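Local coordinates for serine protease pet (Escherichia coli, PDB 4OM9), which acts as a secreted serine protease and enterotoxin of the autotransporter family, probably cleaving the host cytoskeletal protein alpha-fodrin, at residues A[3-8]-A[156-161]; A[12-17]-A[524-529]; A[394-399]-A[632-637]; A[417-422]-A[442-447]; A[696-701]-A[724-729]. One frame throughout, in Å; residues are numbered along the deposited sequence.

Contact 1 (A[3-8]-A[156-161])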
# COMPACT_ATOMS: atom_id res chain seq x y z
N MET A 3 -15.32 -0.69 -30.77
CA MET A 3 -15.70 -0.40 -29.39
C MET A 3 -16.71 0.76 -29.27
O MET A 3 -16.52 1.83 -29.85
CB MET A 3 -14.47 -0.08 -28.54
CG MET A 3 -13.81 -1.28 -27.87
SD MET A 3 -12.13 -0.91 -27.24
CE MET A 3 -11.27 -0.49 -28.75
N ASP A 4 -17.76 0.54 -28.50
CA ASP A 4 -18.75 1.58 -28.27
C ASP A 4 -18.52 2.32 -26.95
O ASP A 4 -18.67 1.75 -25.87
CB ASP A 4 -20.15 0.97 -28.31
CG ASP A 4 -21.25 1.98 -28.03
OD1 ASP A 4 -20.99 3.20 -28.04
OD2 ASP A 4 -22.39 1.52 -27.79
N ILE A 5 -18.16 3.60 -27.05
CA ILE A 5 -17.87 4.38 -25.86
C ILE A 5 -18.96 5.40 -25.54
O ILE A 5 -18.70 6.43 -24.93
CB ILE A 5 -16.50 5.10 -26.00
CG1 ILE A 5 -16.52 6.10 -27.16
CG2 ILE A 5 -15.40 4.06 -26.22
CD1 ILE A 5 -15.32 7.06 -27.18
N SER A 6 -20.20 5.09 -25.92
CA SER A 6 -21.32 5.98 -25.64
C SER A 6 -21.67 5.90 -24.16
O SER A 6 -22.07 6.89 -23.55
CB SER A 6 -22.55 5.65 -26.50
OG SER A 6 -23.04 4.33 -26.26
N LYS A 7 -21.52 4.71 -23.60
CA LYS A 7 -21.74 4.52 -22.18
C LYS A 7 -20.41 4.44 -21.46
O LYS A 7 -20.13 5.23 -20.55
CB LYS A 7 -22.56 3.26 -21.91
CG LYS A 7 -24.05 3.40 -22.18
CD LYS A 7 -24.37 3.21 -23.65
CE LYS A 7 -25.88 3.23 -23.90
NZ LYS A 7 -26.60 2.11 -23.22
N ALA A 8 -19.58 3.48 -21.89
CA ALA A 8 -18.34 3.17 -21.20
C ALA A 8 -17.22 4.09 -21.65
O ALA A 8 -17.23 4.60 -22.76
CB ALA A 8 -17.95 1.73 -21.45
N THR A 156 -11.20 0.99 -33.07
CA THR A 156 -12.12 2.11 -33.23
C THR A 156 -12.88 2.34 -31.95
O THR A 156 -13.28 1.37 -31.28
CB THR A 156 -13.14 1.86 -34.38
OG1 THR A 156 -12.44 1.48 -35.57
CG2 THR A 156 -13.95 3.11 -34.66
N PHE A 157 -13.09 3.61 -31.62
CA PHE A 157 -13.87 4.03 -30.45
C PHE A 157 -15.03 4.90 -30.91
O PHE A 157 -14.82 6.06 -31.22
CB PHE A 157 -13.00 4.82 -29.44
CG PHE A 157 -11.81 4.07 -28.92
CD1 PHE A 157 -11.93 3.22 -27.83
CD2 PHE A 157 -10.56 4.22 -29.50
CE1 PHE A 157 -10.82 2.53 -27.33
CE2 PHE A 157 -9.44 3.53 -29.02
CZ PHE A 157 -9.57 2.69 -27.93
N SER A 158 -16.24 4.34 -30.93
CA SER A 158 -17.45 5.02 -31.44
C SER A 158 -17.15 5.96 -32.60
O SER A 158 -17.33 7.17 -32.48
CB SER A 158 -18.13 5.82 -30.33
OG SER A 158 -18.80 4.97 -29.42
N GLY A 159 -16.66 5.41 -33.69
CA GLY A 159 -16.46 6.21 -34.88
C GLY A 159 -15.20 7.05 -34.87
O GLY A 159 -14.96 7.83 -35.79
N ILE A 160 -14.39 6.92 -33.83
CA ILE A 160 -13.03 7.46 -33.87
C ILE A 160 -12.12 6.36 -34.39
O ILE A 160 -11.95 5.32 -33.74
CB ILE A 160 -12.55 7.96 -32.51
CG1 ILE A 160 -13.35 9.19 -32.06
CG2 ILE A 160 -11.07 8.30 -32.58
CD1 ILE A 160 -12.88 9.76 -30.73
N LYS A 161 -11.55 6.58 -35.57
CA LYS A 161 -10.70 5.59 -36.20
C LYS A 161 -9.24 5.87 -35.89
O LYS A 161 -8.68 6.87 -36.33
CB LYS A 161 -10.92 5.57 -37.71
CG LYS A 161 -12.39 5.71 -38.10
CD LYS A 161 -12.60 5.69 -39.61
CE LYS A 161 -12.75 4.27 -40.13
NZ LYS A 161 -13.23 4.23 -41.55
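M3 lies alongside F157, the two side chains pointing the same way. The M3 chain runs extended as far as SD and bends only at the last torsion (chi3 -62°), which turns the methyl to the ring: CE sits 3.4 Å from F157 CE1. Its sulfur follows, SD 4.7 Å from the centroid of the F157 ring and oblique to it, a Met-aromatic contact. I5 meets the same ring differently, its CG2 reaching the edge near the ring plane, 3.9 Å from F157 CD1. Backbone bonds fix the pairing: M3 N gives to T156 O at 2.9 Å, and S158 N gives to M3 O at 2.7 Å in a nearly straight bond (175°), so M3 is held at both its N and O around F157. S158 adds its hydroxyl: OG, beside its own backbone N, accepts from I5 N at 2.8 Å. Next to it S6 N bonds to D4 OD1 (2.9 Å), closing an Asx turn; S6 OG is a second donor to that oxygen, while D4 OD2 makes a salt bridge to K236. Helix 10-17 also touches this cluster through Y13 and A10. F157 and I160 bond to each other through both backbone N-H groups around S158 and G159, whose phi angles are positive: a type I' beta hairpin, here fastening the N-terminal peptide of the clan PA protease domain.

Contact 2 (A[12-17]-A[524-529])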
# COMPACT_ATOMS: atom_id res chain seq x y z
N ASP A 12 -11.76 1.88 -20.47
CA ASP A 12 -12.35 0.75 -19.75
C ASP A 12 -12.16 -0.59 -20.47
O ASP A 12 -11.87 -1.61 -19.82
CB ASP A 12 -13.84 1.01 -19.51
CG ASP A 12 -14.08 2.11 -18.50
OD1 ASP A 12 -13.18 2.35 -17.67
OD2 ASP A 12 -15.18 2.73 -18.52
N TYR A 13 -12.33 -0.61 -21.79
CA TYR A 13 -12.10 -1.82 -22.55
C TYR A 13 -10.65 -2.27 -22.45
O TYR A 13 -10.37 -3.46 -22.41
CB TYR A 13 -12.49 -1.63 -24.02
CG TYR A 13 -13.96 -1.40 -24.26
CD1 TYR A 13 -14.83 -2.47 -24.42
CD2 TYR A 13 -14.48 -0.11 -24.35
CE1 TYR A 13 -16.19 -2.27 -24.66
CE2 TYR A 13 -15.83 0.11 -24.58
CZ TYR A 13 -16.68 -0.97 -24.74
OH TYR A 13 -18.03 -0.76 -24.96
N LEU A 14 -9.75 -1.31 -22.43
CA LEU A 14 -8.31 -1.55 -22.36
C LEU A 14 -7.88 -2.04 -20.99
O LEU A 14 -7.08 -2.97 -20.87
CB LEU A 14 -7.55 -0.28 -22.70
CG LEU A 14 -7.27 0.07 -24.16
CD1 LEU A 14 -8.34 -0.37 -25.08
CD2 LEU A 14 -7.05 1.56 -24.31
N ASP A 15 -8.41 -1.40 -19.94
CA ASP A 15 -8.12 -1.80 -18.56
C ASP A 15 -8.46 -3.27 -18.35
O ASP A 15 -7.71 -4.00 -17.70
CB ASP A 15 -8.91 -0.94 -17.55
CG ASP A 15 -8.14 0.29 -17.06
OD1 ASP A 15 -6.94 0.44 -17.38
OD2 ASP A 15 -8.75 1.13 -16.34
N LEU A 16 -9.59 -3.70 -18.90
CA LEU A 16 -10.05 -5.06 -18.72
C LEU A 16 -9.13 -6.05 -19.43
O LEU A 16 -8.80 -7.09 -18.87
CB LEU A 16 -11.49 -5.23 -19.24
CG LEU A 16 -12.11 -6.63 -19.21
CD1 LEU A 16 -11.99 -7.29 -17.85
CD2 LEU A 16 -13.57 -6.55 -19.63
N ALA A 17 -8.72 -5.72 -20.65
CA ALA A 17 -7.92 -6.65 -21.44
C ALA A 17 -6.52 -6.76 -20.85
O ALA A 17 -5.89 -7.79 -20.96
CB ALA A 17 -7.84 -6.21 -22.91
N ALA A 524 -4.32 1.33 -18.23
CA ALA A 524 -3.90 1.23 -19.61
C ALA A 524 -3.89 2.63 -20.20
O ALA A 524 -4.60 3.53 -19.74
CB ALA A 524 -4.85 0.32 -20.40
N ILE A 525 -3.07 2.81 -21.23
CA ILE A 525 -3.13 4.02 -22.02
C ILE A 525 -3.40 3.62 -23.46
O ILE A 525 -3.47 2.44 -23.78
CB ILE A 525 -1.83 4.82 -21.93
CG1 ILE A 525 -0.69 4.08 -22.62
CG2 ILE A 525 -1.49 5.13 -20.45
CD1 ILE A 525 0.66 4.75 -22.42
N PHE A 526 -3.56 4.61 -24.33
CA PHE A 526 -3.87 4.35 -25.72
C PHE A 526 -2.60 4.21 -26.56
O PHE A 526 -2.60 3.50 -27.56
CB PHE A 526 -4.74 5.47 -26.28
CG PHE A 526 -5.93 5.80 -25.42
CD1 PHE A 526 -6.95 4.87 -25.24
CD2 PHE A 526 -6.04 7.04 -24.82
CE1 PHE A 526 -8.05 5.17 -24.46
CE2 PHE A 526 -7.13 7.34 -24.04
CZ PHE A 526 -8.13 6.40 -23.86
N ARG A 527 -1.53 4.90 -26.13
CA ARG A 527 -0.29 4.97 -26.90
C ARG A 527 0.86 5.50 -26.03
O ARG A 527 0.70 6.54 -25.38
CB ARG A 527 -0.49 5.86 -28.14
CG ARG A 527 0.69 5.91 -29.10
CD ARG A 527 0.44 6.88 -30.26
NE ARG A 527 0.34 8.28 -29.82
CZ ARG A 527 -0.30 9.24 -30.49
NH1 ARG A 527 -0.92 8.97 -31.63
NH2 ARG A 527 -0.33 10.47 -30.01
N THR A 528 2.00 4.82 -26.00
CA THR A 528 3.04 5.26 -25.07
C THR A 528 4.04 6.19 -25.75
O THR A 528 4.59 7.06 -25.09
CB THR A 528 3.78 4.06 -24.36
OG1 THR A 528 5.21 4.25 -24.41
CG2 THR A 528 3.44 2.75 -24.94
N THR A 529 4.25 6.06 -27.06
CA THR A 529 5.00 7.08 -27.80
C THR A 529 4.15 8.33 -28.03
O THR A 529 2.95 8.25 -28.33
CB THR A 529 5.52 6.57 -29.16
OG1 THR A 529 4.43 6.10 -29.96
CG2 THR A 529 6.54 5.46 -28.97
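L14 and F526 cross at about a right angle, one leucine methyl meeting the phenyl ring. L14 CD2 lies 3.4 Å from F526 CD1, coming obliquely at the ring, and the same methyl also touches I525 O, at 3.7 Å. The leucine swings its CG beside the backbone N (chi1 -86°), and a second torsion of 34°, away from the usual staggered values, carries CD2 to this spot. Nearer the helix backbone the packing is plainer: L14 CB meets A524 CB at 3.6 Å, both bonds from CA pointing into the interface. D15, next along the helix, provides the polar part. Its OD1 accepts from A524 N at 2.9 Å, an almost straight bond (174°) that arrives nearly along the carboxylate C-O axis, while OD2 bonds to ND1 of H523. One aspartate thus holds two successive residues of the loop, its two oxygens sharing the work, in a place where all the touching residues are buried. F526 also packs on W543 and I547 of helix 543-550, and its backbone N bonds to N566. The contact is a helix-to-loop interface: helix 10-17 of the protease domain rests on the loop after strand 514-520, part of the helix-bearing excursion that interrupts the passenger beta-helix before strand 576-583.

Contact 3 (A[394-399]-A[632-637])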
# COMPACT_ATOMS: atom_id res chain seq x y z
N PHE A 394 25.17 -14.68 -13.72
CA PHE A 394 24.76 -14.28 -15.06
C PHE A 394 25.21 -12.87 -15.29
O PHE A 394 25.52 -12.17 -14.35
CB PHE A 394 23.25 -14.42 -15.24
CG PHE A 394 22.78 -15.85 -15.26
CD1 PHE A 394 22.78 -16.57 -16.45
CD2 PHE A 394 22.37 -16.47 -14.10
CE1 PHE A 394 22.36 -17.89 -16.49
CE2 PHE A 394 21.96 -17.79 -14.13
CZ PHE A 394 21.95 -18.51 -15.33
N ASN A 395 25.28 -12.45 -16.55
CA ASN A 395 25.61 -11.07 -16.82
C ASN A 395 24.40 -10.17 -16.45
O ASN A 395 24.54 -9.19 -15.71
CB ASN A 395 26.06 -10.92 -18.27
CG ASN A 395 27.38 -11.67 -18.56
OD1 ASN A 395 28.19 -11.90 -17.66
ND2 ASN A 395 27.58 -12.07 -19.81
N ASN A 396 23.22 -10.54 -16.95
CA ASN A 396 21.94 -9.88 -16.66
C ASN A 396 20.85 -10.91 -16.41
O ASN A 396 20.79 -11.91 -17.12
CB ASN A 396 21.51 -8.98 -17.81
CG ASN A 396 22.48 -7.85 -18.05
OD1 ASN A 396 22.50 -6.88 -17.30
ND2 ASN A 396 23.30 -7.98 -19.10
N ILE A 397 19.98 -10.64 -15.44
CA ILE A 397 18.84 -11.50 -15.16
C ILE A 397 17.49 -10.80 -15.39
O ILE A 397 17.29 -9.66 -14.95
CB ILE A 397 18.91 -12.03 -13.73
CG1 ILE A 397 20.18 -12.84 -13.54
CG2 ILE A 397 17.67 -12.86 -13.40
CD1 ILE A 397 20.50 -13.17 -12.11
N TYR A 398 16.58 -11.49 -16.08
CA TYR A 398 15.22 -11.00 -16.34
C TYR A 398 14.23 -11.92 -15.67
O TYR A 398 14.21 -13.12 -15.92
CB TYR A 398 14.99 -10.89 -17.84
CG TYR A 398 13.58 -10.75 -18.41
CD1 TYR A 398 12.83 -11.88 -18.73
CD2 TYR A 398 13.06 -9.49 -18.75
CE1 TYR A 398 11.58 -11.77 -19.32
CE2 TYR A 398 11.79 -9.36 -19.33
CZ TYR A 398 11.06 -10.51 -19.62
OH TYR A 398 9.83 -10.45 -20.22
N VAL A 399 13.46 -11.35 -14.74
CA VAL A 399 12.50 -12.10 -13.95
C VAL A 399 11.10 -11.71 -14.39
O VAL A 399 10.72 -10.53 -14.31
CB VAL A 399 12.69 -11.84 -12.47
CG1 VAL A 399 11.84 -12.78 -11.62
CG2 VAL A 399 14.17 -11.97 -12.12
N ALA A 632 15.37 -5.96 -24.64
CA ALA A 632 15.35 -7.40 -24.49
C ALA A 632 15.01 -7.80 -23.07
O ALA A 632 15.05 -8.97 -22.73
CB ALA A 632 16.69 -7.98 -24.88
N GLY A 633 14.73 -6.81 -22.22
CA GLY A 633 14.40 -7.08 -20.83
C GLY A 633 15.54 -6.86 -19.84
O GLY A 633 15.56 -7.42 -18.74
N PHE A 634 16.48 -6.02 -20.22
CA PHE A 634 17.69 -5.79 -19.43
C PHE A 634 18.00 -4.32 -19.43
O PHE A 634 19.13 -3.91 -19.28
CB PHE A 634 18.87 -6.57 -20.00
CG PHE A 634 18.56 -8.02 -20.26
CD1 PHE A 634 18.36 -8.89 -19.20
CD2 PHE A 634 18.49 -8.51 -21.55
CE1 PHE A 634 18.09 -10.21 -19.43
CE2 PHE A 634 18.22 -9.84 -21.78
CZ PHE A 634 18.01 -10.69 -20.71
N THR A 635 16.98 -3.53 -19.71
CA THR A 635 17.08 -2.09 -19.65
C THR A 635 15.85 -1.59 -18.89
O THR A 635 14.78 -2.19 -18.95
CB THR A 635 17.19 -1.49 -21.06
OG1 THR A 635 18.53 -1.68 -21.54
CG2 THR A 635 16.91 0.00 -21.04
N PHE A 636 16.02 -0.50 -18.16
CA PHE A 636 15.01 0.01 -17.26
C PHE A 636 14.78 1.48 -17.49
O PHE A 636 15.74 2.24 -17.66
CB PHE A 636 15.44 -0.25 -15.82
CG PHE A 636 14.56 0.37 -14.79
CD1 PHE A 636 13.45 -0.31 -14.30
CD2 PHE A 636 14.87 1.62 -14.27
CE1 PHE A 636 12.67 0.26 -13.31
CE2 PHE A 636 14.09 2.20 -13.29
CZ PHE A 636 12.99 1.52 -12.81
N ARG A 637 13.51 1.87 -17.52
CA ARG A 637 13.10 3.25 -17.73
C ARG A 637 12.27 3.71 -16.53
O ARG A 637 11.55 2.91 -15.92
CB ARG A 637 12.31 3.38 -19.04
CG ARG A 637 10.78 3.28 -18.87
CD ARG A 637 10.05 2.28 -19.76
NE ARG A 637 9.65 2.83 -21.05
CZ ARG A 637 8.67 2.34 -21.83
NH1 ARG A 637 7.95 1.30 -21.44
NH2 ARG A 637 8.41 2.92 -22.99
O HOH W 1 21.95 -4.71 -18.80
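N396 and Y398, two residues apart and facing the same way from one face of the beta-helix, receive the ring of F634. With its CG beside the backbone N (chi1 -50°), F634 brings CD1 to 3.4 Å from N396 CB and CE1 to 3.5 Å from Y398 CB, both methylenes lying oblique to the ring. Y398 swings its own CG anti to the backbone N (chi1 164°), which brings the ring edge to G633: Y398 CD2 meets G633 O at 3.2 Å, the oxygen near the ring plane. G633, with positive phi (101°) and no side chain, lets the ring edge come this close. Y398 OH is bonded to E113 and to the backbone N of S87, and the ring has a cation-pi contact with K380. Polar linkage between 394-399 and 632-637 goes through one water, which donates to N396 OD1 at 2.7 Å and to F634 O at 3.0 Å. Segment 632-637, which supplies the turn and second strand of the short 629-630/635-636 pair, is therefore joined to strand 397-399 and the residue before it by van der Waals contact, a ring-edge approach to G633 O and one water, and not by direct backbone bonds.

Contact 4 (A[417-422]-A[442-447])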
# COMPACT_ATOMS: atom_id res chain seq x y z
N GLY A 417 26.63 -2.64 -12.74
CA GLY A 417 25.77 -1.52 -13.09
C GLY A 417 24.81 -1.09 -12.00
O GLY A 417 24.69 -1.74 -10.96
N ASP A 418 24.12 0.01 -12.23
CA ASP A 418 23.19 0.54 -11.24
C ASP A 418 22.15 -0.46 -10.72
O ASP A 418 21.73 -0.38 -9.56
CB ASP A 418 22.48 1.76 -11.82
CG ASP A 418 23.46 2.85 -12.21
OD1 ASP A 418 24.63 2.79 -11.79
OD2 ASP A 418 23.05 3.78 -12.94
N TYR A 419 21.74 -1.41 -11.56
CA TYR A 419 20.67 -2.31 -11.16
C TYR A 419 21.16 -3.69 -10.72
O TYR A 419 20.34 -4.58 -10.51
CB TYR A 419 19.63 -2.45 -12.28
CG TYR A 419 19.24 -1.12 -12.90
CD1 TYR A 419 18.39 -0.24 -12.24
CD2 TYR A 419 19.75 -0.74 -14.12
CE1 TYR A 419 18.05 0.98 -12.80
CE2 TYR A 419 19.42 0.48 -14.69
CZ TYR A 419 18.58 1.33 -14.03
OH TYR A 419 18.25 2.53 -14.63
N ALA A 420 22.47 -3.86 -10.55
CA ALA A 420 23.04 -5.16 -10.16
C ALA A 420 22.61 -6.25 -11.14
O ALA A 420 22.49 -7.43 -10.77
CB ALA A 420 22.65 -5.52 -8.74
N GLY A 421 22.35 -5.84 -12.37
CA GLY A 421 22.05 -6.76 -13.45
C GLY A 421 20.85 -7.66 -13.27
O GLY A 421 20.85 -8.78 -13.76
N ILE A 422 19.82 -7.18 -12.57
CA ILE A 422 18.58 -7.93 -12.48
C ILE A 422 17.36 -7.01 -12.69
O ILE A 422 17.33 -5.83 -12.31
CB ILE A 422 18.50 -8.72 -11.14
CG1 ILE A 422 17.24 -9.60 -11.10
CG2 ILE A 422 18.62 -7.78 -9.93
CD1 ILE A 422 17.29 -10.72 -10.08
N LYS A 442 19.89 1.37 -7.89
CA LYS A 442 18.45 1.32 -8.17
C LYS A 442 17.98 -0.12 -8.40
O LYS A 442 18.65 -0.89 -9.10
CB LYS A 442 18.10 2.16 -9.41
CG LYS A 442 17.99 3.65 -9.16
CD LYS A 442 17.56 4.42 -10.40
CE LYS A 442 18.69 4.57 -11.41
NZ LYS A 442 18.45 5.72 -12.33
N ILE A 443 16.85 -0.51 -7.80
CA ILE A 443 16.25 -1.79 -8.15
C ILE A 443 15.34 -1.62 -9.36
O ILE A 443 14.44 -0.78 -9.34
CB ILE A 443 15.40 -2.39 -7.04
CG1 ILE A 443 16.20 -2.52 -5.76
CG2 ILE A 443 14.86 -3.74 -7.47
CD1 ILE A 443 15.34 -2.27 -4.49
N ALA A 444 15.57 -2.41 -10.41
CA ALA A 444 14.75 -2.29 -11.61
C ALA A 444 13.51 -3.19 -11.57
O ALA A 444 13.48 -4.29 -12.16
CB ALA A 444 15.57 -2.59 -12.84
N ALA A 445 12.47 -2.70 -10.88
CA ALA A 445 11.24 -3.43 -10.64
C ALA A 445 10.12 -2.65 -11.27
O ALA A 445 10.10 -1.43 -11.10
CB ALA A 445 11.01 -3.60 -9.15
N THR A 446 9.21 -3.29 -12.01
CA THR A 446 8.10 -2.53 -12.61
C THR A 446 6.89 -2.47 -11.70
O THR A 446 6.14 -1.53 -11.78
CB THR A 446 7.61 -3.09 -13.98
OG1 THR A 446 7.04 -4.40 -13.83
CG2 THR A 446 8.74 -3.20 -14.89
N ASP A 447 6.71 -3.46 -10.84
CA ASP A 447 5.51 -3.50 -10.02
C ASP A 447 5.67 -4.29 -8.73
O ASP A 447 6.67 -4.94 -8.50
CB ASP A 447 4.32 -4.07 -10.84
CG ASP A 447 4.54 -5.52 -11.29
OD1 ASP A 447 5.04 -6.33 -10.48
OD2 ASP A 447 4.18 -5.87 -12.44
O HOH W 2 17.70 -4.37 -10.21
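Y419 and K442 each turn CG beside the backbone N (chi1 -45° and -81°), and their side chains run next to each other in the same direction. They sit on successive rungs of the right-handed beta-helix, where the turn before strand 422-424 meets the residues leading into strand 444-445. K442 CB lies 3.6 Å from Y419 CE1, and a bend at the third lysine torsion (chi3 -75°) folds CE back toward the phenol oxygen. The charged end is also near D418, though K442 NZ and D418 OD2 stay 5.0 Å apart, too far for a salt bridge, though a weak electrostatic attraction is possible. D418 CB stands over the centre of one face of the Y419 ring. The type I turn from G417 to A420 presents D418 O to K442 N, a 3.0 Å hydrogen bond that reaches the carbonyl from above its plane. K442 O answers in the other direction: Y419 CA approaches it at 3.2 Å in a CA-H...O contact, and the oxygen also lies at the edge of the tyrosine ring. Further along, A444 CB packs 3.7 Å from Y419 CD1. F636 of strand 635-636 meets the Y419 ring as well. Between the rungs a single water donates to Y419 O at 2.7 Å and to I422 O at 2.6 Å, and accepts from A444 N at 2.9 Å.

Contact 5 (A[696-701]-A[724-729])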
# COMPACT_ATOMS: atom_id res chain seq x y z
N SER A 696 3.64 7.91 26.94
CA SER A 696 4.30 9.13 27.42
C SER A 696 4.97 9.96 26.32
O SER A 696 5.64 9.42 25.44
CB SER A 696 5.36 8.78 28.47
OG SER A 696 4.79 8.53 29.74
N LEU A 697 4.81 11.28 26.39
CA LEU A 697 5.49 12.17 25.47
C LEU A 697 6.15 13.34 26.20
O LEU A 697 5.47 14.21 26.73
CB LEU A 697 4.53 12.69 24.41
CG LEU A 697 5.11 13.67 23.40
CD1 LEU A 697 4.65 13.32 22.00
CD2 LEU A 697 4.72 15.10 23.74
N PHE A 698 7.48 13.35 26.21
CA PHE A 698 8.27 14.42 26.81
C PHE A 698 8.92 15.25 25.73
O PHE A 698 9.37 14.70 24.72
CB PHE A 698 9.34 13.87 27.74
CG PHE A 698 8.86 12.78 28.64
CD1 PHE A 698 8.81 11.47 28.19
CD2 PHE A 698 8.48 13.05 29.94
CE1 PHE A 698 8.36 10.46 29.02
CE2 PHE A 698 8.03 12.05 30.77
CZ PHE A 698 7.97 10.75 30.31
N THR A 699 8.97 16.56 25.92
CA THR A 699 9.56 17.43 24.93
C THR A 699 10.14 18.70 25.56
O THR A 699 9.46 19.40 26.32
CB THR A 699 8.55 17.82 23.86
OG1 THR A 699 8.06 16.63 23.24
CG2 THR A 699 9.19 18.67 22.80
N THR A 700 11.39 18.99 25.23
CA THR A 700 12.04 20.19 25.71
C THR A 700 11.61 21.39 24.88
O THR A 700 12.04 22.51 25.12
CB THR A 700 13.56 20.04 25.67
OG1 THR A 700 13.98 19.81 24.32
CG2 THR A 700 14.00 18.88 26.55
N SER A 701 10.75 21.12 23.91
CA SER A 701 10.26 22.12 22.99
C SER A 701 8.74 22.21 23.10
O SER A 701 8.16 21.76 24.08
CB SER A 701 10.67 21.77 21.56
OG SER A 701 10.29 22.76 20.63
N SER A 724 -1.03 4.30 33.59
CA SER A 724 -0.94 5.73 33.28
C SER A 724 0.41 6.14 32.71
O SER A 724 1.29 5.30 32.53
CB SER A 724 -1.23 6.54 34.54
OG SER A 724 -0.37 7.67 34.63
N MET A 725 0.56 7.43 32.40
CA MET A 725 1.84 7.99 31.93
C MET A 725 1.86 9.54 31.92
O MET A 725 0.89 10.17 32.33
CB MET A 725 2.18 7.43 30.55
CG MET A 725 1.00 7.10 29.65
SD MET A 725 0.35 8.54 28.80
CE MET A 725 -0.79 9.20 30.01
N PHE A 726 2.95 10.14 31.45
CA PHE A 726 3.11 11.60 31.52
C PHE A 726 3.22 12.30 30.16
O PHE A 726 3.69 11.73 29.19
CB PHE A 726 4.35 11.99 32.32
CG PHE A 726 4.65 11.09 33.48
CD1 PHE A 726 3.69 10.81 34.44
CD2 PHE A 726 5.92 10.55 33.63
CE1 PHE A 726 3.99 9.99 35.51
CE2 PHE A 726 6.22 9.72 34.69
CZ PHE A 726 5.26 9.44 35.63
N TYR A 727 2.83 13.57 30.13
CA TYR A 727 3.10 14.42 28.98
C TYR A 727 3.69 15.75 29.43
O TYR A 727 2.97 16.59 29.98
CB TYR A 727 1.83 14.68 28.17
CG TYR A 727 1.12 13.43 27.72
CD1 TYR A 727 1.52 12.76 26.56
CD2 TYR A 727 0.05 12.93 28.44
CE1 TYR A 727 0.87 11.62 26.15
CE2 TYR A 727 -0.61 11.80 28.04
CZ TYR A 727 -0.20 11.15 26.89
OH TYR A 727 -0.87 10.01 26.50
N ALA A 728 4.98 15.94 29.19
CA ALA A 728 5.62 17.22 29.47
C ALA A 728 5.94 17.93 28.16
O ALA A 728 6.45 17.31 27.21
CB ALA A 728 6.88 17.03 30.30
N ALA A 729 5.63 19.22 28.11
CA ALA A 729 6.08 20.08 27.02
C ALA A 729 6.62 21.38 27.60
O ALA A 729 5.86 22.29 27.91
CB ALA A 729 4.95 20.35 26.04
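Strands 697-699 and 725-729 run parallel, their axes 4.7 Å apart at closest and inclined by 20°, with L697 beside Y727, F698 beside A728 and T699 beside A729. L697 N gives to F726 O at 3.0 Å, while the bonds A728 N to L697 O and T699 N to A728 O are bent and weak. Ahead of the strand, S696 extends the pairing with its side chain: OG, set beside its own backbone N (chi1 -79°), accepts from F726 N at 3.0 Å with an angle of 162°. Side chains alternate between two faces. On one, L697 CB rests 3.7 Å from Y727 CD1, among buried residues that include T699 and A729, and the phenol OH goes on to bond T712 O. This is the stacking of consecutive rungs in a parallel beta-helix, each strand lying above its equivalent in the coil before; 676-679 continues the sheet on one side and 747-755 on the other. The face carrying F698 and A728 is more exposed. There the side chains of F698 and F726 cross obliquely and their rings meet at the edges, F698 CE2 3.9 Å from F726 CD2 and in the plane of the F726 ring. F698 CD2 also approaches A728 CB, at 4.3 Å. T699 turns its hydroxyl back on its own strand, OG1 donating to F698 O at 2.8 Å from above the carbonyl plane.

Contacts 1 and 2 both involve the N-terminal segment (3-8 and helix 10-17), their centres 14 Å apart; Y13 joins them, its OH 2.8 Å from D4 O, a probable hydrogen bond, with M3 SD packed on Y13 CB. Contacts 3 and 4 are 8 Å apart at their centres and adjoin on the beta-helix, contact 4 being nested inside the loop closed by contact 3: I397 N lies 2.6 Å from G421 O, and F636 rests on Y419 and A444. Contact 2 reaches contact 3 lightly, T528 OG1 coming within 3.7 Å of R637 NH2. Contact 5 lies far along the stalk, about 62 Å from contact 1 and 44 Å from contact 4, centre to centre.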